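Local structure of malate dehydrogenase (Pyrococcus horikoshii, 1V9N) at residues 144-150 / 278-284; 304-308 / 319-324. The protein catalyses the NAD-dependent oxidation of (S)-malate to oxaloacetate as a homodimer of the LDH2/MDH2 oxidoreductase family. All blocks are in the same frame, centred on the assembly; numbering follows the deposited sequence.

Both contacts reach the same NADPH molecule, but at its two ends. Interaction 1 pairs two strands inside the large mixed sheet and brings Thr149 beside the nicotinamide amide; interaction 2 holds the 319-324 loop against the end of helix 293-308 and presents that loop to the adenine and the 2'-phosphate ribose. Their centres lie 24 Å apart, with nearest atoms about 11 Å from each other; the two do not touch, and the cofactor spans them. Strand 278-285 runs on in the chain to helix 293-308, which joins one contact to the next. Each also meets the second subunit, whose His243 and Lys244 hydrogen-bond to the cofactor.

Interaction 1: residues 144-150 / 278-284; sequences IGISMTN and VCHFFMV. With NDP (NADPH dihydro-nicotinamide-adenine-dinucleotide phosphate), chain B.
Strands 144-149 and 278-285 pair antiparallel as neighbours in the middle of the seven-stranded mixed sheet, a fully buried ladder. Two hydrogen-bonded pairs carry it: Ile146 with Met283 and Met148 with Phe281, the Phe281 N to Met148 O bond being 2.9 Å long. On their face, Ile146 CD1 meets the CE methyl of Met283 (modelled as selenomethionine) at 3.6 Å, and Met148, likewise selenomethionine, makes a Met-aromatic contact through SE, which lies obliquely 4.8 Å from the centroid of the Phe281 ring. Helix 242-258 packs against Met148 and Phe281, and Met283 of the second subunit touches Phe281 and Met283. On the other face, Ser147 OG, hydrogen-bonded to Tyr128, rests 3.4 Å from Phe282 CE1. Beyond the strand end, Asn150 OD1 accepts from Cys279 N in a nearly straight bond of 2.9 Å (175° at the hydrogen), while its ND2 binds Asp253. An alanine here is likely to leave Cys279 N and Asp253 without these partners. Thr149 has OG1 anti to its N (chi1 -177°), which turns CG2 to the nicotinamide amide and sets OG1 in the plane of the His280 ring, sharing a 2.9 Å hydrogen bond with ND1; NE2, across the ring, hydrogen-bonds Ser125 OG.

Interaction 2: residues 304-308 / 319-324; sequences IEEIK and IWIHGE. With NDP (NADPH dihydro-nicotinamide-adenine-dinucleotide phosphate), chain B.
Lys308, in the last turn of helix 293-308, reaches across to the 319-324 loop and grips it through NZ. Its chain bends at both chi3 (66°) and chi4 (60°), which curls the amine back to Glu324, whose extended side chain comes from the opposite direction. NZ sits 2.6 Å from Glu324 OE1 on the syn lone pair, in a salt bridge, and also donates to Ile319 O at 3.1 Å, in the carbonyl plane. The same OE1 takes Ile321 N at 3.1 Å on its anti side, so one carboxylate oxygen ties the lysine and the loop backbone together, while OE2, also weakly bonded to NZ, forms a salt bridge with Arg318.

The close-packed part is apolar: Ile304 CG2 lies 3.7 Å from Ile321 CG1, the two side chains crossing at about a right angle, and Ile307 CG2 meets Ile319 CG2 more distantly at 4.1 Å. Leu250 and Tyr246 of the second subunit pack on Ile321 and Ile307. The looser side is at the helix end, where a water bridges Ile319 N and Lys308 O instead of a direct backbone bond.

Farther along the loop, one face of the His322 ring lies against adenine N3A, offset toward the ring's rim, and Gly323, the N-cap of helix 324-336, donates its N to O2B of NADPH at 3.1 Å. They form part of the adenosine 2'-phosphate end of the cofactor pocket, built on a type II turn from Ile321 to Glu324.

Interaction 1: residues 144-150 / 278-284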
ATOM      1  N   ILE A 144      13.914   0.226  -7.608  1.00 16.38           N
ATOM      2  CA  ILE A 144      12.881   0.259  -6.579  1.00 14.64           C
ATOM      3  C   ILE A 144      12.376  -1.171  -6.411  1.00 16.37           C
ATOM      4  O   ILE A 144      12.060  -1.857  -7.389  1.00 17.09           O
ATOM      5  CB  ILE A 144      11.689   1.152  -6.976  1.00 16.49           C
ATOM      6  CG1 ILE A 144      12.144   2.612  -7.079  1.00 14.74           C
ATOM      7  CG2 ILE A 144      10.545   0.981  -5.946  1.00 13.21           C
ATOM      8  CD1 ILE A 144      11.068   3.565  -7.546  1.00 14.86           C
ATOM      9  N   GLY A 145      12.320  -1.631  -5.173  1.00 13.93           N
ATOM     10  CA  GLY A 145      11.854  -2.977  -4.929  1.00 14.88           C
ATOM     11  C   GLY A 145      10.634  -2.976  -4.035  1.00 15.17           C
ATOM     12  O   GLY A 145      10.575  -2.242  -3.040  1.00 12.03           O
ATOM     13  N   ILE A 146       9.649  -3.783  -4.413  1.00 12.65           N
ATOM     14  CA  ILE A 146       8.424  -3.926  -3.636  1.00 14.36           C
ATOM     15  C   ILE A 146       8.189  -5.407  -3.392  1.00 14.38           C
ATOM     16  O   ILE A 146       8.303  -6.224  -4.315  1.00 12.53           O
ATOM     17  CB  ILE A 146       7.194  -3.367  -4.376  1.00 13.26           C
ATOM     18  CG1 ILE A 146       7.297  -1.845  -4.491  1.00 14.21           C
ATOM     19  CG2 ILE A 146       5.918  -3.771  -3.635  1.00 13.82           C
ATOM     20  CD1 ILE A 146       6.244  -1.232  -5.388  1.00 16.27           C
ATOM     21  N   SER A 147       7.891  -5.758  -2.146  1.00 13.57           N
ATOM     22  CA  SER A 147       7.615  -7.145  -1.813  1.00 14.74           C
ATOM     23  C   SER A 147       6.470  -7.249  -0.821  1.00 14.24           C
ATOM     24  O   SER A 147       6.321  -6.409   0.060  1.00 14.83           O
ATOM     25  CB  SER A 147       8.849  -7.830  -1.235  1.00 16.57           C
ATOM     26  OG  SER A 147       8.581  -9.208  -1.048  1.00 21.60           O
HETATM   27  N   MSE A 148       5.660  -8.290  -0.984  1.00 13.78           N
HETATM   28  CA  MSE A 148       4.518  -8.544  -0.117  1.00 14.93           C
HETATM   29  C   MSE A 148       4.398 -10.050   0.027  1.00 16.43           C
HETATM   30  O   MSE A 148       4.943 -10.810  -0.784  1.00 15.30           O
HETATM   31  CB  MSE A 148       3.216  -8.044  -0.749  1.00 17.69           C
HETATM   32  CG  MSE A 148       3.156  -6.576  -1.102  1.00 20.05           C
HETATM   33 SE   MSE A 148       1.539  -6.229  -2.149  1.00 28.45          SE
HETATM   34  CE  MSE A 148       2.087  -4.545  -2.949  1.00 19.72           C
ATOM     35  N   THR A 149       3.666 -10.471   1.053  1.00 15.48           N
ATOM     36  CA  THR A 149       3.433 -11.882   1.309  1.00 16.15           C
ATOM     37  C   THR A 149       2.190 -12.013   2.180  1.00 16.86           C
ATOM     38  O   THR A 149       1.903 -11.141   3.001  1.00 17.89           O
ATOM     39  CB  THR A 149       4.623 -12.529   2.060  1.00 16.42           C
ATOM     40  OG1 THR A 149       4.373 -13.930   2.229  1.00 16.36           O
ATOM     41  CG2 THR A 149       4.810 -11.889   3.440  1.00 15.29           C
ATOM     42  N   ASN A 150       1.430 -13.084   1.987  1.00 16.98           N
ATOM     43  CA  ASN A 150       0.267 -13.289   2.823  1.00 16.98           C
ATOM     44  C   ASN A 150       0.752 -14.191   3.955  1.00 19.18           C
ATOM     45  O   ASN A 150       1.944 -14.522   4.024  1.00 19.03           O
ATOM     46  CB  ASN A 150      -0.893 -13.918   2.032  1.00 15.73           C
ATOM     47  CG  ASN A 150      -0.547 -15.258   1.430  1.00 15.83           C
ATOM     48  OD1 ASN A 150       0.515 -15.821   1.690  1.00 20.25           O
ATOM     49  ND2 ASN A 150      -1.456 -15.786   0.624  1.00 18.38           N
ATOM     50  N   VAL A 278       2.037 -20.510   1.157  1.00 18.98           N
ATOM     51  CA  VAL A 278       2.248 -19.094   1.420  1.00 16.81           C
ATOM     52  C   VAL A 278       2.550 -18.528   0.033  1.00 16.79           C
ATOM     53  O   VAL A 278       3.238 -19.173  -0.762  1.00 16.59           O
ATOM     54  CB  VAL A 278       3.465 -18.843   2.336  1.00 16.90           C
ATOM     55  CG1 VAL A 278       3.682 -17.350   2.497  1.00 16.48           C
ATOM     56  CG2 VAL A 278       3.240 -19.484   3.697  1.00 17.99           C
ATOM     57  N   CYS A 279       2.025 -17.346  -0.268  1.00 14.95           N
ATOM     58  CA  CYS A 279       2.252 -16.741  -1.574  1.00 17.21           C
ATOM     59  C   CYS A 279       2.939 -15.387  -1.434  1.00 17.38           C
ATOM     60  O   CYS A 279       2.748 -14.692  -0.440  1.00 17.28           O
ATOM     61  CB  CYS A 279       0.921 -16.599  -2.319  1.00 15.01           C
ATOM     62  SG  CYS A 279       0.069 -18.199  -2.633  1.00 17.02           S
ATOM     63  N   HIS A 280       3.740 -15.021  -2.433  1.00 17.83           N
ATOM     64  CA  HIS A 280       4.468 -13.757  -2.393  1.00 16.82           C
ATOM     65  C   HIS A 280       4.281 -12.930  -3.660  1.00 16.91           C
ATOM     66  O   HIS A 280       3.912 -13.453  -4.713  1.00 18.30           O
ATOM     67  CB  HIS A 280       5.974 -13.998  -2.226  1.00 16.52           C
ATOM     68  CG  HIS A 280       6.327 -15.093  -1.268  1.00 15.87           C
ATOM     69  ND1 HIS A 280       5.841 -15.148   0.022  1.00 16.42           N
ATOM     70  CD2 HIS A 280       7.163 -16.150  -1.399  1.00 14.71           C
ATOM     71  CE1 HIS A 280       6.362 -16.191   0.641  1.00 17.15           C
ATOM     72  NE2 HIS A 280       7.168 -16.817  -0.199  1.00 16.80           N
ATOM     73  N   PHE A 281       4.563 -11.638  -3.541  1.00 16.99           N
ATOM     74  CA  PHE A 281       4.472 -10.692  -4.652  1.00 15.84           C
ATOM     75  C   PHE A 281       5.794  -9.925  -4.679  1.00 17.29           C
ATOM     76  O   PHE A 281       6.242  -9.425  -3.650  1.00 15.20           O
ATOM     77  CB  PHE A 281       3.321  -9.703  -4.426  1.00 14.80           C
ATOM     78  CG  PHE A 281       3.234  -8.614  -5.469  1.00 15.73           C
ATOM     79  CD1 PHE A 281       2.549  -8.822  -6.661  1.00 15.29           C
ATOM     80  CD2 PHE A 281       3.856  -7.385  -5.261  1.00 16.93           C
ATOM     81  CE1 PHE A 281       2.479  -7.824  -7.634  1.00 17.38           C
ATOM     82  CE2 PHE A 281       3.795  -6.377  -6.226  1.00 20.21           C
ATOM     83  CZ  PHE A 281       3.103  -6.598  -7.418  1.00 18.78           C
ATOM     84  N   PHE A 282       6.421  -9.848  -5.849  1.00 16.49           N
ATOM     85  CA  PHE A 282       7.683  -9.126  -5.995  1.00 15.03           C
ATOM     86  C   PHE A 282       7.567  -8.204  -7.197  1.00 15.71           C
ATOM     87  O   PHE A 282       7.084  -8.603  -8.262  1.00 15.53           O
ATOM     88  CB  PHE A 282       8.847 -10.100  -6.212  1.00 15.10           C
ATOM     89  CG  PHE A 282       8.972 -11.144  -5.134  1.00 17.70           C
ATOM     90  CD1 PHE A 282       9.570 -10.841  -3.914  1.00 17.26           C
ATOM     91  CD2 PHE A 282       8.460 -12.425  -5.329  1.00 16.56           C
ATOM     92  CE1 PHE A 282       9.652 -11.798  -2.902  1.00 17.21           C
ATOM     93  CE2 PHE A 282       8.536 -13.390  -4.324  1.00 17.20           C
ATOM     94  CZ  PHE A 282       9.136 -13.073  -3.108  1.00 16.69           C
HETATM   95  N   MSE A 283       8.003  -6.963  -7.026  1.00 14.65           N
HETATM   96  CA  MSE A 283       7.948  -6.005  -8.110  1.00 14.82           C
HETATM   97  C   MSE A 283       9.184  -5.124  -8.093  1.00 15.82           C
HETATM   98  O   MSE A 283       9.574  -4.589  -7.050  1.00 13.92           O
HETATM   99  CB  MSE A 283       6.703  -5.137  -7.989  1.00 19.01           C
HETATM  100  CG  MSE A 283       6.557  -4.126  -9.103  1.00 27.61           C
HETATM  101 SE   MSE A 283       5.003  -3.047  -8.807  1.00 40.65          SE
HETATM  102  CE  MSE A 283       5.797  -1.291  -8.952  1.00 33.66           C
ATOM    103  N   VAL A 284       9.795  -4.972  -9.260  1.00 12.93           N
ATOM    104  CA  VAL A 284      10.990  -4.154  -9.383  1.00 13.76           C
ATOM    105  C   VAL A 284      10.808  -3.144 -10.496  1.00 14.19           C
ATOM    106  O   VAL A 284      10.285  -3.459 -11.566  1.00 13.52           O
ATOM    107  CB  VAL A 284      12.233  -5.020  -9.707  1.00 12.98           C
ATOM    108  CG1 VAL A 284      13.479  -4.148  -9.816  1.00 10.88           C
ATOM    109  CG2 VAL A 284      12.412  -6.076  -8.639  1.00 11.93           C
TER
HETATM  110  PA  NDP B 401       7.342  -1.559  12.525  1.00 27.15           P
HETATM  111  O1A NDP B 401       8.459  -2.000  13.325  1.00 29.38           O
HETATM  112  O2A NDP B 401       6.150  -0.840  13.098  1.00 28.04           O
HETATM  113  O5B NDP B 401       7.963  -0.660  11.301  1.00 28.10           O
HETATM  114  C5B NDP B 401       7.116  -0.084  10.289  1.00 26.61           C
HETATM  115  C4B NDP B 401       8.068   0.641   9.318  1.00 25.06           C
HETATM  116  O4B NDP B 401       8.100   2.000   9.789  1.00 26.29           O
HETATM  117  C3B NDP B 401       9.501   0.190   9.247  1.00 25.38           C
HETATM  118  O3B NDP B 401       9.932   0.291   7.856  1.00 21.60           O
HETATM  119  C2B NDP B 401      10.288   1.110  10.112  1.00 23.71           C
HETATM  120  O2B NDP B 401      11.688   1.263   9.823  1.00 23.34           O
HETATM  121  C1B NDP B 401       9.463   2.356  10.018  1.00 25.55           C
HETATM  122  N9A NDP B 401       9.443   3.197  11.246  1.00 29.54           N
HETATM  123  C8A NDP B 401       9.414   2.801  12.614  1.00 29.06           C
HETATM  124  N7A NDP B 401       9.379   3.847  13.407  1.00 30.72           N
HETATM  125  C5A NDP B 401       9.381   4.949  12.601  1.00 30.65           C
HETATM  126  C6A NDP B 401       9.346   6.363  12.821  1.00 31.23           C
HETATM  127  N6A NDP B 401       9.293   6.847  14.067  1.00 31.29           N
HETATM  128  N1A NDP B 401       9.361   7.226  11.747  1.00 30.98           N
HETATM  129  C2A NDP B 401       9.409   6.739  10.465  1.00 29.37           C
HETATM  130  N3A NDP B 401       9.441   5.427  10.153  1.00 28.90           N
HETATM  131  C4A NDP B 401       9.425   4.573  11.274  1.00 30.06           C
HETATM  132  O3  NDP B 401       6.736  -2.695  11.624  1.00 29.05           O
HETATM  133  PN  NDP B 401       5.974  -4.075  11.803  1.00 28.90           P
HETATM  134  O1N NDP B 401       4.689  -3.892  11.135  1.00 27.75           O
HETATM  135  O2N NDP B 401       5.970  -4.265  13.293  1.00 31.25           O
HETATM  136  O5D NDP B 401       6.961  -5.066  11.044  1.00 27.80           O
HETATM  137  C5D NDP B 401       7.340  -6.364  11.582  1.00 29.72           C
HETATM  138  C4D NDP B 401       8.318  -7.107  10.593  1.00 28.48           C
HETATM  139  O4D NDP B 401       7.777  -8.400  10.386  1.00 29.86           O
HETATM  140  C3D NDP B 401       8.483  -6.502   9.176  1.00 27.84           C
HETATM  141  O3D NDP B 401       9.871  -6.571   8.824  1.00 27.28           O
HETATM  142  C2D NDP B 401       7.578  -7.324   8.275  1.00 27.69           C
HETATM  143  O2D NDP B 401       8.049  -7.344   6.944  1.00 24.57           O
HETATM  144  C1D NDP B 401       7.605  -8.696   8.999  1.00 27.73           C
HETATM  145  N1N NDP B 401       6.362  -9.497   8.833  1.00 25.33           N
HETATM  146  C2N NDP B 401       6.489 -10.718   8.114  1.00 24.99           C
HETATM  147  C3N NDP B 401       5.281 -11.514   7.955  1.00 25.12           C
HETATM  148  C7N NDP B 401       5.348 -12.788   7.233  1.00 24.05           C
HETATM  149  O7N NDP B 401       4.367 -13.522   7.063  1.00 24.91           O
HETATM  150  N7N NDP B 401       6.526 -13.219   6.707  1.00 24.05           N
HETATM  151  C4N NDP B 401       4.067 -11.026   8.528  1.00 27.27           C
HETATM  152  C5N NDP B 401       3.965  -9.827   9.220  1.00 26.71           C
HETATM  153  C6N NDP B 401       5.115  -9.057   9.382  1.00 26.04           C
HETATM  154  P2B NDP B 401      12.858   0.572  10.577  1.00 26.07           P
HETATM  155  O1X NDP B 401      13.841   1.662  10.688  1.00 25.43           O
HETATM  156  O2X NDP B 401      13.388  -0.565   9.763  1.00 24.13           O
HETATM  157  O3X NDP B 401      12.379   0.089  11.943  1.00 24.43           O

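Interaction 2: residues 304-308 / 319-324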
ATOM      1  N   ILE A 304      13.978  13.442   1.839  1.00 20.73           N
ATOM      2  CA  ILE A 304      14.204  12.858   3.154  1.00 22.27           C
ATOM      3  C   ILE A 304      14.796  13.893   4.115  1.00 23.70           C
ATOM      4  O   ILE A 304      14.349  14.019   5.255  1.00 23.86           O
ATOM      5  CB  ILE A 304      15.157  11.645   3.064  1.00 21.94           C
ATOM      6  CG1 ILE A 304      14.496  10.526   2.245  1.00 19.68           C
ATOM      7  CG2 ILE A 304      15.513  11.153   4.467  1.00 19.93           C
ATOM      8  CD1 ILE A 304      15.431   9.391   1.893  1.00 15.34           C
ATOM      9  N   GLU A 305      15.795  14.633   3.651  1.00 24.30           N
ATOM     10  CA  GLU A 305      16.426  15.647   4.489  1.00 28.92           C
ATOM     11  C   GLU A 305      15.430  16.728   4.908  1.00 28.29           C
ATOM     12  O   GLU A 305      15.411  17.157   6.061  1.00 27.18           O
ATOM     13  CB  GLU A 305      17.612  16.285   3.755  1.00 31.41           C
ATOM     14  CG  GLU A 305      18.376  17.284   4.611  1.00 39.14           C
ATOM     15  CD  GLU A 305      18.790  16.695   5.949  1.00 43.04           C
ATOM     16  OE1 GLU A 305      19.616  15.755   5.954  1.00 45.93           O
ATOM     17  OE2 GLU A 305      18.284  17.165   6.995  1.00 44.88           O
ATOM     18  N   GLU A 306      14.591  17.157   3.974  1.00 28.68           N
ATOM     19  CA  GLU A 306      13.602  18.181   4.272  1.00 29.47           C
ATOM     20  C   GLU A 306      12.516  17.678   5.214  1.00 29.04           C
ATOM     21  O   GLU A 306      11.979  18.444   6.014  1.00 28.36           O
ATOM     22  CB  GLU A 306      12.987  18.710   2.979  1.00 30.53           C
ATOM     23  CG  GLU A 306      13.958  19.563   2.184  1.00 33.94           C
ATOM     24  CD  GLU A 306      13.353  20.102   0.910  1.00 36.94           C
ATOM     25  OE1 GLU A 306      12.227  20.635   0.976  1.00 37.16           O
ATOM     26  OE2 GLU A 306      14.008  19.999  -0.150  1.00 38.55           O
ATOM     27  N   ILE A 307      12.190  16.392   5.131  1.00 27.01           N
ATOM     28  CA  ILE A 307      11.176  15.836   6.023  1.00 24.94           C
ATOM     29  C   ILE A 307      11.749  15.755   7.440  1.00 25.83           C
ATOM     30  O   ILE A 307      11.099  16.151   8.409  1.00 24.99           O
ATOM     31  CB  ILE A 307      10.746  14.414   5.588  1.00 24.46           C
ATOM     32  CG1 ILE A 307      10.004  14.471   4.249  1.00 23.95           C
ATOM     33  CG2 ILE A 307       9.857  13.787   6.660  1.00 22.84           C
ATOM     34  CD1 ILE A 307       9.538  13.108   3.757  1.00 19.62           C
ATOM     35  N   LYS A 308      12.965  15.234   7.554  1.00 27.20           N
ATOM     36  CA  LYS A 308      13.611  15.093   8.853  1.00 30.55           C
ATOM     37  C   LYS A 308      13.820  16.451   9.505  1.00 32.92           C
ATOM     38  O   LYS A 308      13.614  16.609  10.709  1.00 33.69           O
ATOM     39  CB  LYS A 308      14.955  14.373   8.704  1.00 30.04           C
ATOM     40  CG  LYS A 308      14.827  12.927   8.238  1.00 32.36           C
ATOM     41  CD  LYS A 308      16.176  12.281   7.974  1.00 33.20           C
ATOM     42  CE  LYS A 308      16.994  12.131   9.247  1.00 37.42           C
ATOM     43  NZ  LYS A 308      16.318  11.286  10.272  1.00 39.18           N
ATOM     44  N   ILE A 319      12.572  13.175  13.844  1.00 36.05           N
ATOM     45  CA  ILE A 319      11.671  12.674  12.814  1.00 32.44           C
ATOM     46  C   ILE A 319      12.540  11.679  12.058  1.00 30.18           C
ATOM     47  O   ILE A 319      13.583  12.046  11.515  1.00 29.41           O
ATOM     48  CB  ILE A 319      11.212  13.794  11.853  1.00 30.97           C
ATOM     49  CG1 ILE A 319      10.307  14.778  12.601  1.00 29.98           C
ATOM     50  CG2 ILE A 319      10.477  13.187  10.665  1.00 30.05           C
ATOM     51  CD1 ILE A 319       9.896  15.990  11.789  1.00 28.70           C
ATOM     52  N   TRP A 320      12.145  10.413  12.078  1.00 28.47           N
ATOM     53  CA  TRP A 320      12.911   9.376  11.389  1.00 28.32           C
ATOM     54  C   TRP A 320      12.374   9.144   9.981  1.00 26.49           C
ATOM     55  O   TRP A 320      11.255   9.546   9.656  1.00 25.77           O
ATOM     56  CB  TRP A 320      12.823   8.039  12.132  1.00 27.92           C
ATOM     57  CG  TRP A 320      13.308   8.047  13.547  1.00 28.71           C
ATOM     58  CD1 TRP A 320      12.587   8.362  14.663  1.00 26.55           C
ATOM     59  CD2 TRP A 320      14.619   7.688  14.001  1.00 26.99           C
ATOM     60  NE1 TRP A 320      13.367   8.218  15.784  1.00 27.34           N
ATOM     61  CE2 TRP A 320      14.618   7.809  15.407  1.00 27.17           C
ATOM     62  CE3 TRP A 320      15.793   7.282  13.356  1.00 28.63           C
ATOM     63  CZ2 TRP A 320      15.749   7.530  16.183  1.00 27.09           C
ATOM     64  CZ3 TRP A 320      16.921   7.006  14.129  1.00 29.72           C
ATOM     65  CH2 TRP A 320      16.887   7.134  15.531  1.00 27.48           C
ATOM     66  N   ILE A 321      13.184   8.493   9.153  1.00 25.82           N
ATOM     67  CA  ILE A 321      12.780   8.132   7.802  1.00 24.29           C
ATOM     68  C   ILE A 321      12.718   6.610   7.869  1.00 23.42           C
ATOM     69  O   ILE A 321      13.499   5.982   8.584  1.00 23.59           O
ATOM     70  CB  ILE A 321      13.810   8.578   6.729  1.00 25.08           C
ATOM     71  CG1 ILE A 321      13.236   8.335   5.331  1.00 24.36           C
ATOM     72  CG2 ILE A 321      15.109   7.803   6.881  1.00 26.43           C
ATOM     73  CD1 ILE A 321      11.944   9.078   5.068  1.00 22.44           C
ATOM     74  N   HIS A 322      11.784   6.009   7.148  1.00 22.15           N
ATOM     75  CA  HIS A 322      11.639   4.563   7.190  1.00 18.00           C
ATOM     76  C   HIS A 322      12.895   3.792   6.833  1.00 18.41           C
ATOM     77  O   HIS A 322      13.502   3.996   5.780  1.00 19.79           O
ATOM     78  CB  HIS A 322      10.457   4.155   6.320  1.00 16.33           C
ATOM     79  CG  HIS A 322       9.190   4.839   6.719  1.00 14.29           C
ATOM     80  ND1 HIS A 322       8.975   6.180   6.494  1.00 14.89           N
ATOM     81  CD2 HIS A 322       8.122   4.401   7.425  1.00 13.91           C
ATOM     82  CE1 HIS A 322       7.830   6.540   7.047  1.00 12.57           C
ATOM     83  NE2 HIS A 322       7.293   5.478   7.619  1.00 15.53           N
ATOM     84  N   GLY A 323      13.291   2.914   7.748  1.00 19.19           N
ATOM     85  CA  GLY A 323      14.479   2.106   7.553  1.00 20.22           C
ATOM     86  C   GLY A 323      15.657   2.621   8.365  1.00 22.77           C
ATOM     87  O   GLY A 323      16.601   1.880   8.636  1.00 22.95           O
ATOM     88  N   GLU A 324      15.593   3.891   8.758  1.00 23.66           N
ATOM     89  CA  GLU A 324      16.666   4.518   9.522  1.00 25.60           C
ATOM     90  C   GLU A 324      16.963   3.846  10.864  1.00 25.16           C
ATOM     91  O   GLU A 324      18.114   3.509  11.137  1.00 25.56           O
ATOM     92  CB  GLU A 324      16.356   6.004   9.730  1.00 27.74           C
ATOM     93  CG  GLU A 324      17.433   6.768  10.474  1.00 30.43           C
ATOM     94  CD  GLU A 324      17.248   8.269  10.377  1.00 31.74           C
ATOM     95  OE1 GLU A 324      16.087   8.726  10.345  1.00 30.43           O
ATOM     96  OE2 GLU A 324      18.266   8.991  10.342  1.00 35.69           O
TER
HETATM   97  PA  NDP B 401       7.342  -1.559  12.525  1.00 27.15           P
HETATM   98  O1A NDP B 401       8.459  -2.000  13.325  1.00 29.38           O
HETATM   99  O2A NDP B 401       6.150  -0.840  13.098  1.00 28.04           O
HETATM  100  O5B NDP B 401       7.963  -0.660  11.301  1.00 28.10           O
HETATM  101  C5B NDP B 401       7.116  -0.084  10.289  1.00 26.61           C
HETATM  102  C4B NDP B 401       8.068   0.641   9.318  1.00 25.06           C
HETATM  103  O4B NDP B 401       8.100   2.000   9.789  1.00 26.29           O
HETATM  104  C3B NDP B 401       9.501   0.190   9.247  1.00 25.38           C
HETATM  105  O3B NDP B 401       9.932   0.291   7.856  1.00 21.60           O
HETATM  106  C2B NDP B 401      10.288   1.110  10.112  1.00 23.71           C
HETATM  107  O2B NDP B 401      11.688   1.263   9.823  1.00 23.34           O
HETATM  108  C1B NDP B 401       9.463   2.356  10.018  1.00 25.55           C
HETATM  109  N9A NDP B 401       9.443   3.197  11.246  1.00 29.54           N
HETATM  110  C8A NDP B 401       9.414   2.801  12.614  1.00 29.06           C
HETATM  111  N7A NDP B 401       9.379   3.847  13.407  1.00 30.72           N
HETATM  112  C5A NDP B 401       9.381   4.949  12.601  1.00 30.65           C
HETATM  113  C6A NDP B 401       9.346   6.363  12.821  1.00 31.23           C
HETATM  114  N6A NDP B 401       9.293   6.847  14.067  1.00 31.29           N
HETATM  115  N1A NDP B 401       9.361   7.226  11.747  1.00 30.98           N
HETATM  116  C2A NDP B 401       9.409   6.739  10.465  1.00 29.37           C
HETATM  117  N3A NDP B 401       9.441   5.427  10.153  1.00 28.90           N
HETATM  118  C4A NDP B 401       9.425   4.573  11.274  1.00 30.06           C
HETATM  119  O3  NDP B 401       6.736  -2.695  11.624  1.00 29.05           O
HETATM  120  PN  NDP B 401       5.974  -4.075  11.803  1.00 28.90           P
HETATM  121  O1N NDP B 401       4.689  -3.892  11.135  1.00 27.75           O
HETATM  122  O2N NDP B 401       5.970  -4.265  13.293  1.00 31.25           O
HETATM  123  O5D NDP B 401       6.961  -5.066  11.044  1.00 27.80           O
HETATM  124  C5D NDP B 401       7.340  -6.364  11.582  1.00 29.72           C
HETATM  125  C4D NDP B 401       8.318  -7.107  10.593  1.00 28.48           C
HETATM  126  O4D NDP B 401       7.777  -8.400  10.386  1.00 29.86           O
HETATM  127  C3D NDP B 401       8.483  -6.502   9.176  1.00 27.84           C
HETATM  128  O3D NDP B 401       9.871  -6.571   8.824  1.00 27.28           O
HETATM  129  C2D NDP B 401       7.578  -7.324   8.275  1.00 27.69           C
HETATM  130  O2D NDP B 401       8.049  -7.344   6.944  1.00 24.57           O
HETATM  131  C1D NDP B 401       7.605  -8.696   8.999  1.00 27.73           C
HETATM  132  N1N NDP B 401       6.362  -9.497   8.833  1.00 25.33           N
HETATM  133  C2N NDP B 401       6.489 -10.718   8.114  1.00 24.99           C
HETATM  134  C3N NDP B 401       5.281 -11.514   7.955  1.00 25.12           C
HETATM  135  C7N NDP B 401       5.348 -12.788   7.233  1.00 24.05           C
HETATM  136  O7N NDP B 401       4.367 -13.522   7.063  1.00 24.91           O
HETATM  137  N7N NDP B 401       6.526 -13.219   6.707  1.00 24.05           N
HETATM  138  C4N NDP B 401       4.067 -11.026   8.528  1.00 27.27           C
HETATM  139  C5N NDP B 401       3.965  -9.827   9.220  1.00 26.71           C
HETATM  140  C6N NDP B 401       5.115  -9.057   9.382  1.00 26.04           C
HETATM  141  P2B NDP B 401      12.858   0.572  10.577  1.00 26.07           P
HETATM  142  O1X NDP B 401      13.841   1.662  10.688  1.00 25.43           O
HETATM  143  O2X NDP B 401      13.388  -0.565   9.763  1.00 24.13           O
HETATM  144  O3X NDP B 401      12.379   0.089  11.943  1.00 24.43           O
HETATM  145  O   HOH W   1      14.793  14.768  13.024  1.00 33.85           O